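Local coordinates for hypothetical protein DUF871 (Enterococcus faecalis, PDB 2P0O) that is of unknown function but probably hydrolyses glycosides of N-acetylmuramic acid 6-phosphate, as a two-domain relative of 6-phospho-N-acetylmuramidases with a TIM barrel and a cyclophilin-like domain, at residues F243-A248 with T336-K341; G200-A205 with D340-I345; L259-N264 with Q354-T359. All blocks are in the same frame, centred on the assembly; numbering follows the deposited sequence.

Interaction 1. Residues F243-A248 with T336-K341; sequences FLLEVA and TRIIDK. Unlike the reference sequence in segment 336-341: Asp340 (reference Glu).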
loop_
_atom_site.group_PDB
_atom_site.type_symbol
_atom_site.label_atom_id
_atom_site.label_comp_id
_atom_site.label_asym_id
_atom_site.label_seq_id
_atom_site.Cartn_x
_atom_site.Cartn_y
_atom_site.Cartn_z
ATOM N N PHE A 243 6.810 1.367 -12.557
ATOM C CA PHE A 243 5.392 1.158 -12.418
ATOM C C PHE A 243 4.903 0.273 -13.563
ATOM O O PHE A 243 5.075 0.604 -14.732
ATOM C CB PHE A 243 4.614 2.499 -12.453
ATOM C CG PHE A 243 4.897 3.386 -11.289
ATOM C CD1 PHE A 243 4.271 3.155 -10.037
ATOM C CD2 PHE A 243 5.796 4.445 -11.416
ATOM C CE1 PHE A 243 4.548 3.972 -8.934
ATOM C CE2 PHE A 243 6.069 5.285 -10.333
ATOM C CZ PHE A 243 5.452 5.050 -9.081
ATOM N N LEU A 244 4.255 -0.827 -13.214
ATOM C CA LEU A 244 3.848 -1.812 -14.183
ATOM C C LEU A 244 2.355 -1.686 -14.397
ATOM O O LEU A 244 1.582 -1.819 -13.439
ATOM C CB LEU A 244 4.222 -3.206 -13.672
ATOM C CG LEU A 244 3.958 -4.434 -14.544
ATOM C CD1 LEU A 244 4.830 -4.386 -15.814
ATOM C CD2 LEU A 244 4.168 -5.748 -13.794
ATOM N N LEU A 245 1.943 -1.468 -15.644
ATOM C CA LEU A 245 0.521 -1.263 -15.959
ATOM C C LEU A 245 0.123 -2.071 -17.179
ATOM O O LEU A 245 0.953 -2.320 -18.051
ATOM C CB LEU A 245 0.200 0.231 -16.223
ATOM C CG LEU A 245 0.643 1.341 -15.274
ATOM C CD1 LEU A 245 2.104 1.713 -15.575
ATOM C CD2 LEU A 245 -0.247 2.611 -15.384
ATOM N N GLU A 246 -1.145 -2.469 -17.237
ATOM C CA GLU A 246 -1.714 -3.210 -18.380
ATOM C C GLU A 246 -2.509 -2.319 -19.331
ATOM O O GLU A 246 -3.084 -1.306 -18.919
ATOM C CB GLU A 246 -2.598 -4.360 -17.894
ATOM C CG GLU A 246 -1.833 -5.624 -17.583
ATOM C CD GLU A 246 -2.703 -6.756 -17.000
ATOM O OE1 GLU A 246 -3.954 -6.622 -16.906
ATOM O OE2 GLU A 246 -2.113 -7.816 -16.661
ATOM N N VAL A 247 -2.539 -2.701 -20.604
ATOM C CA VAL A 247 -3.292 -1.969 -21.601
ATOM C C VAL A 247 -4.259 -2.915 -22.256
ATOM O O VAL A 247 -4.022 -4.134 -22.258
ATOM C CB VAL A 247 -2.367 -1.302 -22.702
ATOM C CG1 VAL A 247 -1.499 -0.240 -22.098
ATOM C CG2 VAL A 247 -1.516 -2.372 -23.511
ATOM N N ALA A 248 -5.347 -2.368 -22.806
ATOM C CA ALA A 248 -6.344 -3.176 -23.520
ATOM C C ALA A 248 -5.738 -3.772 -24.784
ATOM O O ALA A 248 -4.846 -3.170 -25.366
ATOM C CB ALA A 248 -7.585 -2.323 -23.891
ATOM N N THR A 336 -4.049 2.309 -27.722
ATOM C CA THR A 336 -4.767 1.479 -26.772
ATOM C C THR A 336 -5.034 2.364 -25.557
ATOM O O THR A 336 -4.808 3.580 -25.622
ATOM C CB THR A 336 -3.982 0.168 -26.443
ATOM O OG1 THR A 336 -4.665 -0.557 -25.438
ATOM C CG2 THR A 336 -2.568 0.453 -25.926
ATOM N N ARG A 337 -5.487 1.751 -24.465
ATOM C CA ARG A 337 -5.829 2.453 -23.247
ATOM C C ARG A 337 -5.388 1.661 -22.019
ATOM O O ARG A 337 -5.567 0.450 -21.990
ATOM C CB ARG A 337 -7.344 2.650 -23.191
ATOM C CG ARG A 337 -7.748 3.746 -22.191
ATOM C CD ARG A 337 -9.210 4.129 -22.307
ATOM N NE ARG A 337 -9.509 5.100 -21.254
ATOM C CZ ARG A 337 -10.724 5.416 -20.814
ATOM N NH1 ARG A 337 -11.821 4.884 -21.360
ATOM N NH2 ARG A 337 -10.833 6.292 -19.820
ATOM N N ILE A 338 -4.842 2.341 -21.001
ATOM C CA ILE A 338 -4.589 1.710 -19.710
ATOM C C ILE A 338 -5.838 1.099 -19.111
ATOM O O ILE A 338 -6.882 1.718 -19.079
ATOM C CB ILE A 338 -4.060 2.735 -18.638
ATOM C CG1 ILE A 338 -2.859 3.535 -19.189
ATOM C CG2 ILE A 338 -3.773 2.005 -17.297
ATOM C CD1 ILE A 338 -1.613 2.663 -19.486
ATOM N N ILE A 339 -5.703 -0.122 -18.624
ATOM C CA ILE A 339 -6.780 -0.884 -17.978
ATOM C C ILE A 339 -7.386 -0.074 -16.828
ATOM O O ILE A 339 -6.660 0.574 -16.069
ATOM C CB ILE A 339 -6.192 -2.283 -17.520
ATOM C CG1 ILE A 339 -6.026 -3.204 -18.737
ATOM C CG2 ILE A 339 -6.965 -2.972 -16.413
ATOM C CD1 ILE A 339 -7.109 -3.104 -19.770
ATOM N N ASP A 340 -8.710 -0.097 -16.724
ATOM C CA ASP A 340 -9.411 0.721 -15.726
ATOM C C ASP A 340 -8.728 0.614 -14.362
ATOM O O ASP A 340 -8.434 1.621 -13.720
ATOM C CB ASP A 340 -10.885 0.298 -15.612
ATOM C CG ASP A 340 -11.733 1.314 -14.888
ATOM O OD1 ASP A 340 -11.164 2.191 -14.214
ATOM O OD2 ASP A 340 -12.992 1.243 -14.990
ATOM N N LYS A 341 -8.476 -0.619 -13.947
ATOM C CA LYS A 341 -7.897 -0.930 -12.644
ATOM C C LYS A 341 -6.496 -0.321 -12.435
ATOM O O LYS A 341 -6.096 -0.063 -11.301
ATOM C CB LYS A 341 -7.913 -2.464 -12.415
ATOM C CG LYS A 341 -6.862 -3.026 -11.415
ATOM C CD LYS A 341 -7.369 -3.116 -9.950
ATOM C CE LYS A 341 -6.596 -4.175 -9.137
ATOM N NZ LYS A 341 -7.219 -4.489 -7.753
#
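Thr336 meets the end of strand 242-247 with both branches of its side chain. Its OG1 donates a short hydrogen bond, 2.6 Å, to Ala248 O, tilted a little out of the carbonyl plane. Chi1 of 175° sets OG1 opposite the backbone N, and both branches rest on Val247 CB, CG2 at 3.7 Å, with the two side chains crossing at about a right angle. Arg337 takes part chiefly through its backbone: Arg337 O accepts from Ala248 N at 2.9 Å and also lies 3.3 Å from Val247 CA, a CA-H...O contact. Its long side chain leads away from strand 242-247 and hydrogen-bonds Val302 O. Next comes Ile338, which pairs with Val247 in a single beta bridge. The two chains run 120° apart, and only one residue pair is bridged. What is joined here is the edge strand of a three-stranded mixed sheet, 242-247, and the end of strand 332-337, an outermost strand of the antiparallel sheet, with the loop that follows it, both within the C-terminal part of the chain, which belongs to a cyclophilin-like family. Ile338 spreads its branches along the strand: CG2 packs 4.1 Å from Leu245 CD2, while CD1 reaches Val247 CG1 at 3.9 Å, and the same side chain also touches Leu357 of the central strand. Ile339 makes the second bond flanking the bridge, its N donating to Glu246 O at 2.9 Å and almost straight at 177°. Its side chain folds back over the strand, CG1 against Glu246 CB and CD1 3.6 Å from Ala248 N. The carboxylate of Glu246 is held elsewhere, by a salt bridge to Arg229 and a hydrogen bond from Ile363 N, and Arg229 also packs against Ile339.

Interaction 2. Residues G200-A205 with D340-I345; sequences GQNPFA and DKDQTI. Unlike the reference sequence in segment 340-345: Asp340 (reference Glu).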
loop_
_atom_site.group_PDB
_atom_site.type_symbol
_atom_site.label_atom_id
_atom_site.label_comp_id
_atom_site.label_asym_id
_atom_site.label_seq_id
_atom_site.Cartn_x
_atom_site.Cartn_y
_atom_site.Cartn_z
ATOM N N GLY A 200 -12.314 -0.317 -2.928
ATOM C CA GLY A 200 -12.350 -1.046 -4.185
ATOM C C GLY A 200 -11.280 -0.610 -5.172
ATOM O O GLY A 200 -11.414 -0.895 -6.365
ATOM N N GLN A 201 -10.239 0.090 -4.694
ATOM C CA GLN A 201 -9.175 0.570 -5.603
ATOM C C GLN A 201 -7.930 -0.359 -5.589
ATOM O O GLN A 201 -7.792 -1.204 -4.709
ATOM C CB GLN A 201 -8.749 2.024 -5.290
ATOM C CG GLN A 201 -9.850 3.109 -5.441
ATOM C CD GLN A 201 -10.616 3.033 -6.756
ATOM O OE1 GLN A 201 -10.037 3.071 -7.842
ATOM N NE2 GLN A 201 -11.932 2.915 -6.659
ATOM N N ASN A 202 -7.065 -0.200 -6.588
ATOM C CA ASN A 202 -5.808 -0.951 -6.698
ATOM C C ASN A 202 -4.991 -0.686 -5.440
ATOM O O ASN A 202 -4.608 0.447 -5.195
ATOM C CB ASN A 202 -5.021 -0.482 -7.944
ATOM C CG ASN A 202 -3.739 -1.277 -8.168
ATOM O OD1 ASN A 202 -3.132 -1.800 -7.225
ATOM N ND2 ASN A 202 -3.339 -1.394 -9.418
ATOM N N PRO A 203 -4.786 -1.719 -4.612
ATOM C CA PRO A 203 -3.994 -1.567 -3.388
ATOM C C PRO A 203 -2.565 -1.084 -3.621
ATOM O O PRO A 203 -2.021 -0.333 -2.791
ATOM C CB PRO A 203 -3.993 -2.983 -2.775
ATOM C CG PRO A 203 -5.165 -3.681 -3.407
ATOM C CD PRO A 203 -5.345 -3.081 -4.763
ATOM N N PHE A 204 -1.942 -1.508 -4.718
ATOM C CA PHE A 204 -0.581 -1.058 -5.028
ATOM C C PHE A 204 -0.540 0.449 -5.217
ATOM O O PHE A 204 0.324 1.113 -4.657
ATOM C CB PHE A 204 -0.001 -1.799 -6.257
ATOM C CG PHE A 204 1.241 -1.150 -6.845
ATOM C CD1 PHE A 204 2.481 -1.303 -6.229
ATOM C CD2 PHE A 204 1.166 -0.413 -8.026
ATOM C CE1 PHE A 204 3.631 -0.715 -6.755
ATOM C CE2 PHE A 204 2.303 0.184 -8.565
ATOM C CZ PHE A 204 3.548 0.045 -7.923
ATOM N N ALA A 205 -1.462 0.980 -6.027
ATOM C CA ALA A 205 -1.498 2.416 -6.257
ATOM C C ALA A 205 -1.810 3.162 -4.949
ATOM O O ALA A 205 -1.291 4.237 -4.717
ATOM C CB ALA A 205 -2.551 2.773 -7.326
ATOM N N ASP A 340 -8.710 -0.097 -16.724
ATOM C CA ASP A 340 -9.411 0.721 -15.726
ATOM C C ASP A 340 -8.728 0.614 -14.362
ATOM O O ASP A 340 -8.434 1.621 -13.720
ATOM C CB ASP A 340 -10.885 0.298 -15.612
ATOM C CG ASP A 340 -11.733 1.314 -14.888
ATOM O OD1 ASP A 340 -11.164 2.191 -14.214
ATOM O OD2 ASP A 340 -12.992 1.243 -14.990
ATOM N N LYS A 341 -8.476 -0.619 -13.947
ATOM C CA LYS A 341 -7.897 -0.930 -12.644
ATOM C C LYS A 341 -6.496 -0.321 -12.435
ATOM O O LYS A 341 -6.096 -0.063 -11.301
ATOM C CB LYS A 341 -7.913 -2.464 -12.415
ATOM C CG LYS A 341 -6.862 -3.026 -11.415
ATOM C CD LYS A 341 -7.369 -3.116 -9.950
ATOM C CE LYS A 341 -6.596 -4.175 -9.137
ATOM N NZ LYS A 341 -7.219 -4.489 -7.753
ATOM N N ASP A 342 -5.754 -0.061 -13.503
ATOM C CA ASP A 342 -4.417 0.496 -13.327
ATOM C C ASP A 342 -4.369 2.012 -13.431
ATOM O O ASP A 342 -3.340 2.636 -13.166
ATOM C CB ASP A 342 -3.394 -0.164 -14.268
ATOM C CG ASP A 342 -3.088 -1.597 -13.867
ATOM O OD1 ASP A 342 -3.381 -1.972 -12.707
ATOM O OD2 ASP A 342 -2.584 -2.375 -14.709
ATOM N N GLN A 343 -5.497 2.618 -13.754
ATOM C CA GLN A 343 -5.477 4.062 -13.957
ATOM C C GLN A 343 -5.164 4.905 -12.720
ATOM O O GLN A 343 -4.759 6.038 -12.858
ATOM C CB GLN A 343 -6.789 4.507 -14.620
ATOM C CG GLN A 343 -6.790 4.152 -16.121
ATOM C CD GLN A 343 -8.066 4.562 -16.816
ATOM O OE1 GLN A 343 -8.687 5.528 -16.430
ATOM N NE2 GLN A 343 -8.457 3.826 -17.841
ATOM N N THR A 344 -5.364 4.390 -11.509
ATOM C CA THR A 344 -4.934 5.149 -10.330
ATOM C C THR A 344 -3.400 5.153 -10.133
ATOM O O THR A 344 -2.889 5.819 -9.257
ATOM C CB THR A 344 -5.584 4.664 -9.046
ATOM O OG1 THR A 344 -5.355 3.253 -8.907
ATOM C CG2 THR A 344 -7.106 4.982 -9.035
ATOM N N ILE A 345 -2.676 4.384 -10.931
ATOM C CA ILE A 345 -1.212 4.424 -10.903
ATOM C C ILE A 345 -0.705 5.665 -11.651
ATOM O O ILE A 345 0.346 6.244 -11.298
ATOM C CB ILE A 345 -0.612 3.145 -11.541
ATOM C CG1 ILE A 345 -1.053 1.922 -10.737
ATOM C CG2 ILE A 345 0.926 3.246 -11.658
ATOM C CD1 ILE A 345 -0.856 0.564 -11.491
HETATM O O HOH W 1 -7.698 1.209 -8.862
HETATM O O HOH W 2 -5.735 2.840 -6.140
#
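Asn202 directs its CB toward the loop 340-345, 3.5 Å from Lys341 O, with the lysine side chain passing across it at about a right angle. Chi1 of -177° swings the amide beside its own carbonyl carbon, where OD1 caps the helix that starts at Pro203: it accepts from Phe204 N at 2.8 Å and more distantly from Ala205 N, both weak bonds. The amide nitrogen hydrogen-bonds Gln233 OE1. This N-cap lies where helix 203-212, ahead of the last barrel strand, faces the C-terminal domain, so the contact is part of the interface between the two domains. Lys341 bends at chi2 (91°) to carry CE across Asn202 and bring NZ within 3.8 Å of Pro203 CD, its charge going to Asp181 in a salt bridge. Thr344 approaches from the next turn of the loop. Its OG1 presses on Ala205 CB at 3.3 Å and shares two waters with the other segment: one is gripped by Asn202 N, Gln201 OE1 and Lys341 O as well, the other donates to Asn202 O at 2.8 Å. Deeper in, Ile345 sets CG1 on Ala205 CB, while its CD1 sits at the edge of the Phe204 ring, 4.1 Å from CD2.

Interaction 3. Residues L259-N264 with Q354-T359; sequences LGTHTN and QFTLVT
His262 and Phe355 form the tight part of this antiparallel pairing. As a hydrogen-bonded pair they exchange two backbone bonds, His262 N to Phe355 O at 2.8 Å and Phe355 N to His262 O at 2.9 Å. Chi1 of 60° turns the phenyl ring back across the partner strand, so that His262 CB lies over one ring face, 3.8 Å from the centroid, a CH-pi contact. The two rings are nearly parallel, at 24°, yet slid so far apart that they barely overlap. Leu357 lies on the same face, its CD1 4.0 Å from His262 NE2, and its backbone pairs with Gly260 through two further bonds. The opposite face is polar and more open. Gln354 lies loosely against Thr263, with CG 3.8 Å from Thr263 OG1, and the exposed Thr261 donates from OG1 to Thr356 OG1 at 3.0 Å; Thr356 OG1 in turn bonds Gln242 OE1 on the far strand, 242-247. On the buried face, the imidazole is bonded at both nitrogens, NE2 to Ile258 O and ND1 to Ser275 OG. NE2 probably carries a proton, but the serine hydroxyl could donate or accept, which leaves the charge open; together the bonds probably restrict ring rotation.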
loop_
_atom_site.group_PDB
_atom_site.type_symbol
_atom_site.label_atom_id
_atom_site.label_comp_id
_atom_site.label_asym_id
_atom_site.label_seq_id
_atom_site.Cartn_x
_atom_site.Cartn_y
_atom_site.Cartn_z
ATOM N N LEU A 259 4.425 -1.001 -26.223
ATOM C CA LEU A 259 4.639 -1.991 -25.165
ATOM C C LEU A 259 6.114 -1.931 -24.731
ATOM O O LEU A 259 6.988 -1.749 -25.569
ATOM C CB LEU A 259 4.268 -3.393 -25.665
ATOM C CG LEU A 259 2.769 -3.715 -25.881
ATOM C CD1 LEU A 259 2.594 -5.040 -26.572
ATOM C CD2 LEU A 259 1.934 -3.685 -24.567
ATOM N N GLY A 260 6.384 -2.070 -23.434
ATOM C CA GLY A 260 7.740 -1.949 -22.894
ATOM C C GLY A 260 7.889 -0.805 -21.892
ATOM O O GLY A 260 6.892 -0.241 -21.416
ATOM N N THR A 261 9.142 -0.444 -21.604
ATOM C CA THR A 261 9.476 0.573 -20.612
ATOM C C THR A 261 9.635 1.951 -21.223
ATOM O O THR A 261 10.335 2.119 -22.214
ATOM C CB THR A 261 10.783 0.216 -19.866
ATOM O OG1 THR A 261 10.613 -1.049 -19.247
ATOM C CG2 THR A 261 11.120 1.253 -18.774
ATOM N N HIS A 262 9.010 2.933 -20.585
ATOM C CA HIS A 262 9.127 4.342 -20.938
ATOM C C HIS A 262 9.590 5.118 -19.699
ATOM O O HIS A 262 9.352 4.688 -18.553
ATOM C CB HIS A 262 7.787 4.878 -21.408
ATOM C CG HIS A 262 7.120 3.986 -22.413
ATOM N ND1 HIS A 262 7.203 4.202 -23.772
ATOM C CD2 HIS A 262 6.429 2.832 -22.256
ATOM C CE1 HIS A 262 6.571 3.227 -24.407
ATOM N NE2 HIS A 262 6.097 2.379 -23.511
ATOM N N THR A 263 10.247 6.251 -19.947
ATOM C CA THR A 263 10.575 7.203 -18.911
ATOM C C THR A 263 9.808 8.494 -19.140
ATOM O O THR A 263 9.965 9.144 -20.184
ATOM C CB THR A 263 12.084 7.507 -18.908
ATOM O OG1 THR A 263 12.815 6.277 -18.820
ATOM C CG2 THR A 263 12.460 8.409 -17.742
ATOM N N ASN A 264 9.007 8.884 -18.156
ATOM C CA ASN A 264 8.392 10.204 -18.163
ATOM C C ASN A 264 9.442 11.328 -18.109
ATOM O O ASN A 264 10.384 11.315 -17.286
ATOM C CB ASN A 264 7.320 10.340 -17.059
ATOM C CG ASN A 264 6.455 11.601 -17.221
ATOM O OD1 ASN A 264 6.123 12.018 -18.346
ATOM N ND2 ASN A 264 6.078 12.206 -16.093
ATOM N N GLN A 354 9.849 5.881 -14.347
ATOM C CA GLN A 354 9.664 4.862 -15.381
ATOM C C GLN A 354 8.415 4.048 -15.212
ATOM O O GLN A 354 7.974 3.775 -14.099
ATOM C CB GLN A 354 10.815 3.893 -15.450
ATOM C CG GLN A 354 12.141 4.537 -15.544
ATOM C CD GLN A 354 13.208 3.483 -15.544
ATOM O OE1 GLN A 354 13.661 3.053 -16.607
ATOM N NE2 GLN A 354 13.577 3.014 -14.360
ATOM N N PHE A 355 7.866 3.627 -16.347
ATOM C CA PHE A 355 6.668 2.809 -16.361
ATOM C C PHE A 355 6.692 1.873 -17.549
ATOM O O PHE A 355 7.143 2.258 -18.625
ATOM C CB PHE A 355 5.440 3.687 -16.389
ATOM C CG PHE A 355 5.347 4.617 -17.592
ATOM C CD1 PHE A 355 5.982 5.854 -17.594
ATOM C CD2 PHE A 355 4.538 4.280 -18.682
ATOM C CE1 PHE A 355 5.848 6.754 -18.684
ATOM C CE2 PHE A 355 4.412 5.157 -19.778
ATOM C CZ PHE A 355 5.045 6.392 -19.776
ATOM N N THR A 356 6.194 0.653 -17.330
ATOM C CA THR A 356 6.259 -0.433 -18.279
ATOM C C THR A 356 4.822 -0.858 -18.634
ATOM O O THR A 356 4.009 -1.167 -17.759
ATOM C CB THR A 356 7.050 -1.584 -17.662
ATOM O OG1 THR A 356 8.372 -1.107 -17.311
ATOM C CG2 THR A 356 7.128 -2.777 -18.598
ATOM N N LEU A 357 4.514 -0.860 -19.924
ATOM C CA LEU A 357 3.171 -1.191 -20.398
ATOM C C LEU A 357 3.225 -2.616 -20.877
ATOM O O LEU A 357 4.122 -2.977 -21.663
ATOM C CB LEU A 357 2.772 -0.252 -21.549
ATOM C CG LEU A 357 2.787 1.237 -21.195
ATOM C CD1 LEU A 357 2.232 2.103 -22.356
ATOM C CD2 LEU A 357 2.008 1.511 -19.844
ATOM N N VAL A 358 2.293 -3.432 -20.384
ATOM C CA VAL A 358 2.210 -4.817 -20.806
ATOM C C VAL A 358 0.760 -5.121 -21.190
ATOM O O VAL A 358 -0.187 -4.416 -20.781
ATOM C CB VAL A 358 2.736 -5.838 -19.738
ATOM C CG1 VAL A 358 4.233 -5.653 -19.461
ATOM C CG2 VAL A 358 1.912 -5.757 -18.425
ATOM N N THR A 359 0.578 -6.154 -21.984
ATOM C CA THR A 359 -0.763 -6.406 -22.473
ATOM C C THR A 359 -1.627 -7.088 -21.385
ATOM O O THR A 359 -1.108 -7.750 -20.466
ATOM C CB THR A 359 -0.741 -7.136 -23.832
ATOM O OG1 THR A 359 -1.837 -6.664 -24.638
ATOM C CG2 THR A 359 -0.836 -8.645 -23.644
#

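Followed from the N terminus, the chain builds seven strands of the barrel before it reaches 200-205, at the start of a helix in the barrel domain. Interaction 2 closes a loop of 134 residues from there to 340-345, joining barrel to C-terminal domain. Interaction 1, from 243-248 to 336-341, starts inside that loop and ends on the same stretch, overlapping it at Asp340 and Lys341. Interaction 3 crosses both: 259-264 lies within their loops, whereas 354-359 comes after them. Strand 354-359 also pairs with strand 242-247, so interactions 1 and 3 meet in one sheet. Asp342 OD2 bonding Glu246 N at 2.9 Å ties interaction 2 to interaction 1; interactions 2 and 3 do not touch.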